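Local coordinates for protein enoyl-CoA hydratase (Geobacillus kaustophilus, PDB 2PPY) that probably catalyses the hydration of enoyl-CoA thioesters in fatty acid beta-oxidation, at residues A[39-44]-A[94-99]; A[104-109]-A[124-129]. All coordinates share one frame; numbering follows the deposited sequence.

Contact 1 of 2, residues A[39-44]-A[94-99]; sequences EFNAAI and LDKIAR
The ring of Phe40 meets two methyl groups of the facing helix through its CE2 corner. Ile97 CD1 comes to the ring edge, close to the ring plane, 4.4 Å from Phe40 CE2, whereas Leu94 CD2 approaches the same carbon obliquely at 4.3 Å. The amide of Asn41 is the other flat group. Its OD1 accepts a hydrogen bond of 2.9 Å from Lys96 NZ, and the ammonium stands 26° off the carbonyl plane. Asn41 brings its amide across by placing CG anti to the backbone N (chi1 179°), and the lysine chain, bent at chi3, crosses it at about a right angle. Lys96 NZ also forms a salt bridge with Asp45, one residue beyond 39-44, which probably stabilises its positive charge in this buried setting. The two segments belong to helices 34-48 and 80-99 of the crotonase fold, and they run nearly parallel, 15° apart, with their axes 10.2 Å from each other at closest approach. At that spacing the backbones do not touch, and side chains fill the interval. The CA-CB bond of Ile44 is directed toward the neighbouring helix, and the side chain reaches two residues: its CD1 lies 4.1 Å from Ile97 CG1, the two isoleucines crossing at roughly a right angle, and its CG2 rests 4.2 Å from Lys96 CB. Beyond Lys96, Glu92 of a second subunit packs against the lysine and forms a salt bridge with Arg99.

Contact 2 of 2, residues A[104-109]-A[124-129]; sequences YIACLE and DLRFMG
Asp124 OD2 receives the backbone N-H of Tyr104 in a short, nearly straight hydrogen bond, 2.7 Å long with an angle of 170° at the hydrogen. The donor comes to the anti side of the carboxylate, 31° out of its plane. With chi1 at -56°, Asp124 CG sits beside its own backbone N, and this turns the carboxylate toward the backbone N of Tyr104. The same OD2 forms a salt bridge with Lys216, which would be expected to stabilise the ionised carboxylate. Tyr104 O is shared by Leu125 N at 3.1 Å and, weakly, by Asp124 N. From there the backbones zip together through Ala106 N to Leu125 O, Phe127 N to Ala106 O, Leu108 N to Phe127 O and Gly129 N to Leu108 O, the bond into Phe127 O measuring 2.7 Å. The bonds join neighbouring parallel strands of the central sheet of the crotonase fold, in a beta-alpha-beta crossover whose connection carries helix 115-121. Ile105, Cys107, Leu125 and Phe127 line one face of the sheet. Ile105 CG2 lies over one face of the Phe127 ring, displaced toward its rim, in a CH-pi contact 4.0 Å from the ring centroid. Helix 193-205 packs on this side of the sheet, and its Tyr200, together with Phe188, meets the same ring edge-to-face. Alongside, Ile105 CG1 approaches Leu125 CD1 at 4.2 Å, both side chains pointing the same way. On the other face Leu108 CB packs 3.9 Å from Met128 CG (a selenomethionine), and Ala106 CB touches Arg126 CG at 4.0 Å. The guanidinium of Arg126 leads away from strand 104-108, its NH1 bonding to the carbonyls of Cys123 and Ala120.

How the contacts relate
After three N-terminal strands of the sheet (4-7, 11-16 and 19-24) the chain forms helix 34-48, then passes through strand 55-60 and returns in helix 80-99, where contact 1 closes a loop of 49 residues. That helix leads directly into strand 103-108, which opens contact 2; contact 2 closes a shorter loop, 14 residues between segments 104-109 and 124-129, which holds helix 115-121. The two contacts are therefore in series, neither nested nor crossed, with centres about 16 Å apart. Contact 1 joins two helices, whereas contact 2 joins adjacent strands. They meet at Tyr104, whose CG lies 3.3 Å from Ile97 CG2 and whose OH lies 3.8 Å from Ile44 CA, so that its side chain ties the helix pair to the sheet.

Contact 1 of 2, residues A[39-44]-A[94-99]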
loop_
_atom_site.group_PDB
_atom_site.type_symbol
_atom_site.label_atom_id
_atom_site.label_comp_id
_atom_site.label_asym_id
_atom_site.label_seq_id
_atom_site.Cartn_x
_atom_site.Cartn_y
_atom_site.Cartn_z
ATOM N N GLU A 39 -29.060 -15.314 2.391
ATOM C CA GLU A 39 -29.924 -15.134 1.229
ATOM C C GLU A 39 -29.401 -14.006 0.340
ATOM O O GLU A 39 -29.418 -14.116 -0.885
ATOM C CB GLU A 39 -31.361 -14.816 1.656
ATOM C CG GLU A 39 -32.026 -15.887 2.516
ATOM C CD GLU A 39 -33.542 -15.764 2.525
ATOM O OE1 GLU A 39 -34.048 -14.636 2.686
ATOM O OE2 GLU A 39 -34.230 -16.796 2.375
ATOM N N PHE A 40 -28.939 -12.922 0.959
ATOM C CA PHE A 40 -28.408 -11.787 0.207
ATOM C C PHE A 40 -27.174 -12.238 -0.579
ATOM O O PHE A 40 -26.978 -11.845 -1.733
ATOM C CB PHE A 40 -28.034 -10.639 1.154
ATOM C CG PHE A 40 -27.745 -9.340 0.449
ATOM C CD1 PHE A 40 -28.729 -8.713 -0.308
ATOM C CD2 PHE A 40 -26.493 -8.744 0.537
ATOM C CE1 PHE A 40 -28.472 -7.507 -0.960
ATOM C CE2 PHE A 40 -26.225 -7.537 -0.113
ATOM C CZ PHE A 40 -27.217 -6.921 -0.865
ATOM N N ASN A 41 -26.351 -13.070 0.056
ATOM C CA ASN A 41 -25.150 -13.605 -0.582
ATOM C C ASN A 41 -25.531 -14.460 -1.789
ATOM O O ASN A 41 -24.898 -14.384 -2.841
ATOM C CB ASN A 41 -24.366 -14.469 0.407
ATOM C CG ASN A 41 -23.118 -15.063 -0.211
ATOM O OD1 ASN A 41 -22.174 -14.348 -0.543
ATOM N ND2 ASN A 41 -23.113 -16.376 -0.381
ATOM N N ALA A 42 -26.567 -15.281 -1.629
ATOM C CA ALA A 42 -27.035 -16.145 -2.713
ATOM C C ALA A 42 -27.538 -15.316 -3.891
ATOM O O ALA A 42 -27.314 -15.671 -5.049
ATOM C CB ALA A 42 -28.142 -17.064 -2.213
ATOM N N ALA A 43 -28.218 -14.212 -3.591
ATOM C CA ALA A 43 -28.746 -13.334 -4.630
ATOM C C ALA A 43 -27.589 -12.748 -5.432
ATOM O O ALA A 43 -27.644 -12.658 -6.661
ATOM C CB ALA A 43 -29.566 -12.218 -4.002
ATOM N N ILE A 44 -26.538 -12.351 -4.724
ATOM C CA ILE A 44 -25.359 -11.791 -5.371
ATOM C C ILE A 44 -24.739 -12.828 -6.306
ATOM O O ILE A 44 -24.476 -12.535 -7.477
ATOM C CB ILE A 44 -24.314 -11.339 -4.327
ATOM C CG1 ILE A 44 -24.898 -10.195 -3.487
ATOM C CG2 ILE A 44 -23.045 -10.888 -5.021
ATOM C CD1 ILE A 44 -23.986 -9.688 -2.398
ATOM N N LEU A 94 -20.687 -8.415 1.757
ATOM C CA LEU A 94 -20.676 -7.044 1.270
ATOM C C LEU A 94 -19.471 -6.813 0.354
ATOM O O LEU A 94 -19.576 -6.095 -0.638
ATOM C CB LEU A 94 -20.651 -6.056 2.443
ATOM C CG LEU A 94 -21.901 -6.020 3.338
ATOM C CD1 LEU A 94 -21.813 -4.807 4.264
ATOM C CD2 LEU A 94 -23.180 -5.934 2.484
ATOM N N ASP A 95 -18.338 -7.434 0.672
ATOM C CA ASP A 95 -17.135 -7.271 -0.145
ATOM C C ASP A 95 -17.334 -7.724 -1.595
ATOM O O ASP A 95 -16.699 -7.192 -2.509
ATOM C CB ASP A 95 -15.951 -8.058 0.444
ATOM C CG ASP A 95 -15.550 -7.586 1.833
ATOM O OD1 ASP A 95 -15.762 -6.400 2.159
ATOM O OD2 ASP A 95 -14.999 -8.410 2.596
ATOM N N LYS A 96 -18.203 -8.712 -1.799
ATOM C CA LYS A 96 -18.458 -9.251 -3.134
ATOM C C LYS A 96 -19.028 -8.255 -4.151
ATOM O O LYS A 96 -18.831 -8.409 -5.354
ATOM C CB LYS A 96 -19.372 -10.477 -3.019
ATOM C CG LYS A 96 -18.719 -11.604 -2.218
ATOM C CD LYS A 96 -19.643 -12.782 -1.929
ATOM C CE LYS A 96 -19.916 -13.622 -3.169
ATOM N NZ LYS A 96 -20.412 -14.981 -2.790
ATOM N N ILE A 97 -19.721 -7.229 -3.668
ATOM C CA ILE A 97 -20.319 -6.229 -4.547
ATOM C C ILE A 97 -19.290 -5.463 -5.390
ATOM O O ILE A 97 -19.466 -5.300 -6.598
ATOM C CB ILE A 97 -21.169 -5.219 -3.726
ATOM C CG1 ILE A 97 -22.330 -5.957 -3.054
ATOM C CG2 ILE A 97 -21.711 -4.120 -4.634
ATOM C CD1 ILE A 97 -23.162 -5.099 -2.133
ATOM N N ALA A 98 -18.219 -4.997 -4.758
ATOM C CA ALA A 98 -17.185 -4.256 -5.473
ATOM C C ALA A 98 -16.514 -5.112 -6.547
ATOM O O ALA A 98 -15.951 -4.584 -7.499
ATOM C CB ALA A 98 -16.140 -3.741 -4.490
ATOM N N ARG A 99 -16.577 -6.431 -6.389
ATOM C CA ARG A 99 -15.965 -7.339 -7.352
ATOM C C ARG A 99 -16.934 -7.797 -8.439
ATOM O O ARG A 99 -16.513 -8.422 -9.413
ATOM C CB ARG A 99 -15.406 -8.574 -6.633
ATOM C CG ARG A 99 -14.477 -8.251 -5.480
ATOM C CD ARG A 99 -13.820 -9.501 -4.912
ATOM N NE ARG A 99 -13.150 -9.216 -3.646
ATOM C CZ ARG A 99 -13.539 -9.695 -2.468
ATOM N NH1 ARG A 99 -14.595 -10.498 -2.383
ATOM N NH2 ARG A 99 -12.881 -9.355 -1.369
#

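Contact 2 of 2, residues A[104-109]-A[124-129]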
loop_
_atom_site.group_PDB
_atom_site.type_symbol
_atom_site.label_atom_id
_atom_site.label_comp_id
_atom_site.label_asym_id
_atom_site.label_seq_id
_atom_site.Cartn_x
_atom_site.Cartn_y
_atom_site.Cartn_z
ATOM N N TYR A 104 -24.087 -1.731 -8.424
ATOM C CA TYR A 104 -25.021 -1.836 -7.311
ATOM C C TYR A 104 -25.446 -0.459 -6.792
ATOM O O TYR A 104 -24.613 0.356 -6.401
ATOM C CB TYR A 104 -24.396 -2.656 -6.176
ATOM C CG TYR A 104 -24.602 -4.153 -6.313
ATOM C CD1 TYR A 104 -24.072 -4.858 -7.394
ATOM C CD2 TYR A 104 -25.358 -4.854 -5.376
ATOM C CE1 TYR A 104 -24.296 -6.233 -7.539
ATOM C CE2 TYR A 104 -25.587 -6.221 -5.511
ATOM C CZ TYR A 104 -25.057 -6.902 -6.592
ATOM O OH TYR A 104 -25.305 -8.243 -6.725
ATOM N N ILE A 105 -26.751 -0.212 -6.796
ATOM C CA ILE A 105 -27.298 1.059 -6.335
ATOM C C ILE A 105 -28.208 0.824 -5.135
ATOM O O ILE A 105 -29.106 -0.015 -5.185
ATOM C CB ILE A 105 -28.142 1.746 -7.435
ATOM C CG1 ILE A 105 -27.329 1.867 -8.723
ATOM C CG2 ILE A 105 -28.590 3.138 -6.968
ATOM C CD1 ILE A 105 -28.134 2.418 -9.883
ATOM N N ALA A 106 -27.971 1.565 -4.061
ATOM C CA ALA A 106 -28.792 1.454 -2.866
ATOM C C ALA A 106 -29.898 2.497 -2.969
ATOM O O ALA A 106 -29.621 3.695 -3.000
ATOM C CB ALA A 106 -27.956 1.711 -1.631
ATOM N N CYS A 107 -31.145 2.043 -3.041
ATOM C CA CYS A 107 -32.277 2.959 -3.131
ATOM C C CYS A 107 -32.783 3.194 -1.713
ATOM O O CYS A 107 -33.536 2.385 -1.174
ATOM C CB CYS A 107 -33.390 2.355 -3.990
ATOM S SG CYS A 107 -34.761 3.499 -4.323
ATOM N N LEU A 108 -32.371 4.307 -1.115
ATOM C CA LEU A 108 -32.753 4.614 0.255
ATOM C C LEU A 108 -34.028 5.451 0.371
ATOM O O LEU A 108 -34.046 6.638 0.035
ATOM C CB LEU A 108 -31.583 5.315 0.950
ATOM C CG LEU A 108 -30.239 4.582 0.806
ATOM C CD1 LEU A 108 -29.129 5.417 1.440
ATOM C CD2 LEU A 108 -30.315 3.198 1.462
ATOM N N GLU A 109 -35.096 4.820 0.853
ATOM C CA GLU A 109 -36.380 5.494 1.012
ATOM C C GLU A 109 -36.784 5.646 2.471
ATOM O O GLU A 109 -37.788 6.285 2.778
ATOM C CB GLU A 109 -37.472 4.736 0.257
ATOM C CG GLU A 109 -37.372 4.848 -1.252
ATOM C CD GLU A 109 -38.377 3.968 -1.963
ATOM O OE1 GLU A 109 -38.198 2.732 -1.953
ATOM O OE2 GLU A 109 -39.352 4.510 -2.527
ATOM N N ASP A 124 -22.178 0.494 -4.957
ATOM C CA ASP A 124 -21.449 1.466 -5.774
ATOM C C ASP A 124 -22.011 2.884 -5.692
ATOM O O ASP A 124 -21.261 3.858 -5.782
ATOM C CB ASP A 124 -21.431 1.013 -7.243
ATOM C CG ASP A 124 -20.858 -0.384 -7.415
ATOM O OD1 ASP A 124 -19.811 -0.665 -6.800
ATOM O OD2 ASP A 124 -21.441 -1.201 -8.165
ATOM N N LEU A 125 -23.327 2.998 -5.528
ATOM C CA LEU A 125 -23.979 4.300 -5.446
ATOM C C LEU A 125 -25.108 4.278 -4.423
ATOM O O LEU A 125 -25.653 3.224 -4.116
ATOM C CB LEU A 125 -24.555 4.690 -6.812
ATOM C CG LEU A 125 -23.617 4.811 -8.015
ATOM C CD1 LEU A 125 -24.432 4.803 -9.309
ATOM C CD2 LEU A 125 -22.785 6.077 -7.895
ATOM N N ARG A 126 -25.462 5.454 -3.912
ATOM C CA ARG A 126 -26.534 5.587 -2.933
ATOM C C ARG A 126 -27.448 6.758 -3.288
ATOM O O ARG A 126 -26.988 7.894 -3.369
ATOM C CB ARG A 126 -25.943 5.805 -1.536
ATOM C CG ARG A 126 -25.258 4.572 -0.942
ATOM C CD ARG A 126 -24.194 4.976 0.071
ATOM N NE ARG A 126 -23.069 5.627 -0.595
ATOM C CZ ARG A 126 -22.186 4.991 -1.361
ATOM N NH1 ARG A 126 -22.290 3.680 -1.553
ATOM N NH2 ARG A 126 -21.210 5.666 -1.953
ATOM N N PHE A 127 -28.731 6.470 -3.516
ATOM C CA PHE A 127 -29.729 7.501 -3.838
ATOM C C PHE A 127 -30.734 7.516 -2.690
ATOM O O PHE A 127 -31.240 6.468 -2.292
ATOM C CB PHE A 127 -30.465 7.185 -5.152
ATOM C CG PHE A 127 -29.569 7.115 -6.372
ATOM C CD1 PHE A 127 -28.296 7.688 -6.371
ATOM C CD2 PHE A 127 -30.012 6.483 -7.534
ATOM C CE1 PHE A 127 -27.474 7.624 -7.512
ATOM C CE2 PHE A 127 -29.202 6.414 -8.678
ATOM C CZ PHE A 127 -27.931 6.989 -8.665
HETATM N N MSE A 128 -31.037 8.696 -2.159
HETATM C CA MSE A 128 -31.956 8.788 -1.027
HETATM C C MSE A 128 -33.115 9.769 -1.209
HETATM O O MSE A 128 -32.967 10.797 -1.867
HETATM C CB MSE A 128 -31.150 9.155 0.221
HETATM C CG MSE A 128 -31.925 9.172 1.523
HETATM SE SE MSE A 128 -30.692 9.195 3.015
HETATM C CE MSE A 128 -31.540 7.880 4.152
ATOM N N GLY A 129 -34.263 9.443 -0.614
ATOM C CA GLY A 129 -35.431 10.308 -0.705
ATOM C C GLY A 129 -35.301 11.513 0.210
ATOM O O GLY A 129 -34.711 11.401 1.285
#